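Local coordinates for cell division protein FtsI/penicillin binding protein 2 (Legionella pneumophila subsp. pneumophila ATCC 43290, PDB 4ZTK) that probably cross-links peptidoglycan strands during cell division, as a D,D-transpeptidase of the penicillin-binding protein family, at residues 72-77 and 252-257; 187-192 and 275-280. One frame throughout, in Å; residues are numbered along the deposited sequence.

Contact 1 (72-77 and 252-257); sequences KSRIFS and VIENND
Arg74 and Glu254 reach for each other from opposite directions across the gap between the loop 72-77 and the edge strand of the main sheet. Their meeting is a long salt bridge, 3.6 Å from Arg74 NH2 to Glu254 OE1, with that oxygen at the edge of the guanidinium and in its plane. NH2 alone meets the carboxylate, whose plane is turned 46° from the guanidinium, and there is no two-pronged pairing. Nearer the start of 252-257, Ser77 faces Val252: methyl CG2 of Val252 lies 3.5 Å from Ser77 O, and Ser77 CB sits 4.3 Å from Val252 CG1.

Between these two points a water bridges the segments. It accepts from Ser77 N at 3.0 Å and donates to Glu254 OE2 at 2.9 Å, which gives each carboxylate oxygen its own tie to the loop.

Arg74 spans the distance because its chain is extended all the way to NE, with CG anti to the backbone N (chi1 -179°). Its stronger polar partner is Glu281, at the end of strand 274-281, and Trp71 adds a cation-pi contact. Phe76 turns its ring away from 252-257 and packs on Leu262 of strand 259-267. Beyond Ser77 the chain runs to Ser80 and Lys83, at the start of helix 83-92, probably the family's SxxK motif; Val252 lies near these residues without touching them.

Arg74 is thus shared between Glu281 and Glu254, and its positive charge probably favours the ionised form of Glu254. Two separate surface ties result: a long ion pair and a water bridge from the Ser77 backbone.

Contact 2 (187-192 and 275-280); sequences VTIESL and VLLVVI
The first turn of helix 189-200 lies over one face of strand 274-281, with the backbones closest at Ile189 and Leu277, whose CA atoms are 7.5 Å apart. Leu277 has the largest share of the contact, chiefly through methyl CD2. This methyl sits 3.6 Å from Ile189 O and 3.8 Å from Leu192 CD2, so it is lodged between two residues of the same helical turn. The side chains of Leu192 and Leu277 cross at about a right angle. Ile189 runs over the strand more obliquely: its CD1 touches both Leu277 CD2, at 4.0 Å, and Val279 CG2, at 3.9 Å.

This is helix-on-sheet packing in the core of a penicillin-binding transpeptidase domain, where a five-stranded antiparallel sheet has helices on both faces; Leu276 and Val278 point to the opposite face and meet helix 295-310. Ile189 also touches Val45 and Ala47 on the adjacent strand 43-49.

A capping box fixes where the helix begins. With chi1 at 60°, Thr188, the N-cap residue, holds OG1 where it accepts from Ser191 N (3.1 Å), and Thr188 N returns a nearly straight bond to Ser191 OG at 3.0 Å (170°).

Overall arrangement
From the N terminus, the chain lays down strands 43-49 and 56-63 and then enters the loop holding 72-77, the first half of contact 1. It continues through the helices as far as 187-192, the first half of contact 2, and returns to the sheet. Residues 252-257, at the end of edge strand 246-253, close contact 1; after strand 259-267, residues 275-280 close contact 2. The two closures therefore cross. Their centres are 12 Å apart, and the first halves join directly, with Phe76 O 2.8 Å from Val187 N in a probable hydrogen bond. Together they tie the loop before helix 83-92 and the start of helix 189-200 to one sheet.

Contact 1 (72-77 and 252-257)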
loop_
_atom_site.group_PDB
_atom_site.type_symbol
_atom_site.label_atom_id
_atom_site.label_comp_id
_atom_site.label_asym_id
_atom_site.label_seq_id
_atom_site.Cartn_x
_atom_site.Cartn_y
_atom_site.Cartn_z
ATOM N N LYS A 72 -8.612 9.538 -8.876
ATOM C CA LYS A 72 -9.886 9.254 -8.234
ATOM C C LYS A 72 -10.501 7.994 -8.832
ATOM O O LYS A 72 -11.250 7.283 -8.160
ATOM C CB LYS A 72 -10.861 10.425 -8.392
ATOM C CG LYS A 72 -10.479 11.700 -7.645
ATOM C CD LYS A 72 -11.719 12.547 -7.365
ATOM C CE LYS A 72 -11.371 13.926 -6.817
ATOM N NZ LYS A 72 -11.010 14.884 -7.899
ATOM N N SER A 73 -10.180 7.714 -10.093
ATOM C CA SER A 73 -10.754 6.557 -10.779
ATOM C C SER A 73 -9.725 5.601 -11.398
ATOM O O SER A 73 -10.069 4.479 -11.774
ATOM C CB SER A 73 -11.746 7.019 -11.849
ATOM O OG SER A 73 -11.135 7.914 -12.763
ATOM N N ARG A 74 -8.472 6.038 -11.491
ATOM C CA ARG A 74 -7.433 5.279 -12.195
ATOM C C ARG A 74 -7.182 3.874 -11.629
ATOM O O ARG A 74 -7.066 3.687 -10.419
ATOM C CB ARG A 74 -6.128 6.082 -12.236
ATOM C CG ARG A 74 -4.980 5.409 -12.965
ATOM C CD ARG A 74 -3.898 6.431 -13.282
ATOM N NE ARG A 74 -2.673 5.817 -13.783
ATOM C CZ ARG A 74 -1.596 6.502 -14.156
ATOM N NH1 ARG A 74 -1.594 7.826 -14.087
ATOM N NH2 ARG A 74 -0.522 5.863 -14.601
ATOM N N ILE A 75 -7.095 2.894 -12.522
ATOM C CA ILE A 75 -6.880 1.505 -12.136
ATOM C C ILE A 75 -5.419 1.122 -12.308
ATOM O O ILE A 75 -4.828 1.349 -13.361
ATOM C CB ILE A 75 -7.741 0.543 -12.984
ATOM C CG1 ILE A 75 -9.230 0.830 -12.780
ATOM C CG2 ILE A 75 -7.413 -0.914 -12.646
ATOM C CD1 ILE A 75 -10.146 -0.089 -13.576
ATOM N N PHE A 76 -4.837 0.534 -11.270
ATOM C CA PHE A 76 -3.434 0.157 -11.320
ATOM C C PHE A 76 -3.178 -1.137 -10.559
ATOM O O PHE A 76 -4.077 -1.692 -9.930
ATOM C CB PHE A 76 -2.546 1.296 -10.794
ATOM C CG PHE A 76 -2.792 1.653 -9.348
ATOM C CD1 PHE A 76 -3.882 2.429 -8.983
ATOM C CD2 PHE A 76 -1.923 1.227 -8.357
ATOM C CE1 PHE A 76 -4.107 2.758 -7.659
ATOM C CE2 PHE A 76 -2.145 1.555 -7.028
ATOM C CZ PHE A 76 -3.238 2.322 -6.681
ATOM N N SER A 77 -1.949 -1.627 -10.647
ATOM C CA SER A 77 -1.545 -2.812 -9.910
ATOM C C SER A 77 -0.865 -2.377 -8.616
ATOM O O SER A 77 -0.137 -1.386 -8.605
ATOM C CB SER A 77 -0.609 -3.664 -10.765
ATOM O OG SER A 77 0.111 -4.577 -9.959
ATOM N N VAL A 252 6.072 -0.471 -9.112
ATOM C CA VAL A 252 5.425 -1.151 -10.227
ATOM C C VAL A 252 5.948 -0.639 -11.566
ATOM O O VAL A 252 6.074 0.570 -11.771
ATOM C CB VAL A 252 3.887 -0.972 -10.168
ATOM C CG1 VAL A 252 3.212 -1.688 -11.332
ATOM C CG2 VAL A 252 3.346 -1.479 -8.840
ATOM N N ILE A 253 6.266 -1.563 -12.468
ATOM C CA ILE A 253 6.630 -1.209 -13.836
ATOM C C ILE A 253 5.406 -1.340 -14.734
ATOM O O ILE A 253 4.902 -2.443 -14.938
ATOM C CB ILE A 253 7.713 -2.150 -14.409
ATOM C CG1 ILE A 253 8.708 -2.572 -13.326
ATOM C CG2 ILE A 253 8.417 -1.501 -15.600
ATOM C CD1 ILE A 253 9.587 -1.459 -12.840
ATOM N N GLU A 254 4.920 -0.223 -15.265
ATOM C CA GLU A 254 3.852 -0.281 -16.256
ATOM C C GLU A 254 4.452 -0.501 -17.644
ATOM O O GLU A 254 5.518 -1.107 -17.768
ATOM C CB GLU A 254 2.979 0.976 -16.209
ATOM C CG GLU A 254 2.171 1.107 -14.920
ATOM C CD GLU A 254 0.997 2.065 -15.048
ATOM O OE1 GLU A 254 1.004 2.902 -15.977
ATOM O OE2 GLU A 254 0.062 1.976 -14.223
ATOM N N ASN A 255 3.774 -0.020 -18.682
ATOM C CA ASN A 255 4.237 -0.227 -20.053
ATOM C C ASN A 255 5.623 0.366 -20.313
ATOM O O ASN A 255 5.943 1.451 -19.827
ATOM C CB ASN A 255 3.222 0.320 -21.060
ATOM C CG ASN A 255 3.014 1.816 -20.924
ATOM O OD1 ASN A 255 3.742 2.613 -21.517
ATOM N ND2 ASN A 255 2.013 2.207 -20.142
ATOM N N ASN A 256 6.434 -0.363 -21.077
ATOM C CA ASN A 256 7.803 0.045 -21.405
ATOM C C ASN A 256 8.681 0.297 -20.177
ATOM O O ASN A 256 9.241 -0.636 -19.600
ATOM C CB ASN A 256 7.806 1.270 -22.328
ATOM C CG ASN A 256 7.199 0.978 -23.688
ATOM O OD1 ASN A 256 6.246 1.634 -24.111
ATOM N ND2 ASN A 256 7.751 -0.011 -24.382
ATOM N N ASP A 257 8.796 1.562 -19.789
ATOM C CA ASP A 257 9.614 1.943 -18.645
ATOM C C ASP A 257 8.893 2.996 -17.805
ATOM O O ASP A 257 9.430 4.073 -17.540
ATOM C CB ASP A 257 10.970 2.471 -19.117
ATOM C CG ASP A 257 11.984 2.568 -17.994
ATOM O OD1 ASP A 257 12.254 3.694 -17.525
ATOM O OD2 ASP A 257 12.506 1.513 -17.578
HETATM O O HOH W 1 -0.247 -0.616 -12.861
#

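Contact 2 (187-192 and 275-280)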
loop_
_atom_site.group_PDB
_atom_site.type_symbol
_atom_site.label_atom_id
_atom_site.label_comp_id
_atom_site.label_asym_id
_atom_site.label_seq_id
_atom_site.Cartn_x
_atom_site.Cartn_y
_atom_site.Cartn_z
ATOM N N VAL A 187 -6.443 -2.518 -8.665
ATOM C CA VAL A 187 -6.860 -1.729 -7.512
ATOM C C VAL A 187 -7.037 -0.263 -7.896
ATOM O O VAL A 187 -6.608 0.169 -8.964
ATOM C CB VAL A 187 -5.860 -1.832 -6.320
ATOM C CG1 VAL A 187 -5.687 -3.277 -5.875
ATOM C CG2 VAL A 187 -4.507 -1.206 -6.671
ATOM N N THR A 188 -7.700 0.488 -7.029
ATOM C CA THR A 188 -7.711 1.938 -7.123
ATOM C C THR A 188 -7.097 2.459 -5.837
ATOM O O THR A 188 -6.839 1.683 -4.914
ATOM C CB THR A 188 -9.139 2.500 -7.260
ATOM O OG1 THR A 188 -9.912 2.125 -6.113
ATOM C CG2 THR A 188 -9.815 1.975 -8.523
ATOM N N ILE A 189 -6.844 3.760 -5.774
ATOM C CA ILE A 189 -6.330 4.368 -4.553
ATOM C C ILE A 189 -7.296 4.073 -3.408
ATOM O O ILE A 189 -6.886 3.652 -2.329
ATOM C CB ILE A 189 -6.162 5.896 -4.704
ATOM C CG1 ILE A 189 -5.087 6.211 -5.744
ATOM C CG2 ILE A 189 -5.800 6.523 -3.376
ATOM C CD1 ILE A 189 -3.729 5.643 -5.393
ATOM N N GLU A 190 -8.585 4.263 -3.675
ATOM C CA GLU A 190 -9.632 4.022 -2.685
ATOM C C GLU A 190 -9.697 2.575 -2.186
ATOM O O GLU A 190 -9.809 2.333 -0.986
ATOM C CB GLU A 190 -10.999 4.439 -3.239
ATOM C CG GLU A 190 -12.136 4.323 -2.229
ATOM C CD GLU A 190 -13.453 4.888 -2.746
ATOM O OE1 GLU A 190 -14.223 5.446 -1.934
ATOM O OE2 GLU A 190 -13.719 4.772 -3.961
ATOM N N SER A 191 -9.642 1.610 -3.097
ATOM C CA SER A 191 -9.784 0.218 -2.682
ATOM C C SER A 191 -8.538 -0.242 -1.937
ATOM O O SER A 191 -8.628 -0.976 -0.954
ATOM C CB SER A 191 -10.080 -0.698 -3.876
ATOM O OG SER A 191 -8.913 -0.948 -4.644
ATOM N N LEU A 192 -7.373 0.212 -2.390
ATOM C CA LEU A 192 -6.116 -0.204 -1.776
ATOM C C LEU A 192 -5.966 0.326 -0.348
ATOM O O LEU A 192 -5.584 -0.416 0.560
ATOM C CB LEU A 192 -4.917 0.204 -2.638
ATOM C CG LEU A 192 -3.553 -0.300 -2.150
ATOM C CD1 LEU A 192 -3.539 -1.830 -1.989
ATOM C CD2 LEU A 192 -2.427 0.156 -3.082
ATOM N N VAL A 275 -4.580 6.130 8.153
ATOM C CA VAL A 275 -4.074 5.230 7.135
ATOM C C VAL A 275 -3.658 6.115 5.976
ATOM O O VAL A 275 -4.388 7.036 5.604
ATOM C CB VAL A 275 -5.153 4.239 6.658
ATOM C CG1 VAL A 275 -4.530 3.170 5.767
ATOM C CG2 VAL A 275 -5.869 3.608 7.848
ATOM N N LEU A 276 -2.480 5.859 5.416
ATOM C CA LEU A 276 -1.975 6.691 4.330
ATOM C C LEU A 276 -1.513 5.842 3.161
ATOM O O LEU A 276 -0.970 4.755 3.350
ATOM C CB LEU A 276 -0.799 7.557 4.793
ATOM C CG LEU A 276 -0.937 8.459 6.018
ATOM C CD1 LEU A 276 -0.740 7.678 7.309
ATOM C CD2 LEU A 276 0.066 9.587 5.923
ATOM N N LEU A 277 -1.720 6.365 1.959
ATOM C CA LEU A 277 -1.236 5.750 0.733
ATOM C C LEU A 277 -0.650 6.847 -0.140
ATOM O O LEU A 277 -1.301 7.870 -0.395
ATOM C CB LEU A 277 -2.372 5.035 0.002
ATOM C CG LEU A 277 -2.045 4.440 -1.374
ATOM C CD1 LEU A 277 -0.850 3.496 -1.298
ATOM C CD2 LEU A 277 -3.258 3.712 -1.954
ATOM N N VAL A 278 0.586 6.644 -0.578
ATOM C CA VAL A 278 1.264 7.589 -1.454
ATOM C C VAL A 278 1.661 6.876 -2.737
ATOM O O VAL A 278 2.252 5.795 -2.694
ATOM C CB VAL A 278 2.545 8.150 -0.799
ATOM C CG1 VAL A 278 3.302 9.024 -1.779
ATOM C CG2 VAL A 278 2.212 8.926 0.466
ATOM N N VAL A 279 1.328 7.470 -3.878
ATOM C CA VAL A 279 1.753 6.927 -5.161
ATOM C C VAL A 279 2.336 8.031 -6.027
ATOM O O VAL A 279 1.706 9.069 -6.232
ATOM C CB VAL A 279 0.592 6.231 -5.915
ATOM C CG1 VAL A 279 1.041 5.798 -7.309
ATOM C CG2 VAL A 279 0.095 5.037 -5.127
ATOM N N ILE A 280 3.551 7.806 -6.513
ATOM C CA ILE A 280 4.227 8.752 -7.389
ATOM C C ILE A 280 4.374 8.079 -8.741
ATOM O O ILE A 280 4.739 6.905 -8.805
ATOM C CB ILE A 280 5.645 9.089 -6.872
ATOM C CG1 ILE A 280 5.613 9.515 -5.400
ATOM C CG2 ILE A 280 6.307 10.142 -7.756
ATOM C CD1 ILE A 280 4.783 10.756 -5.123
#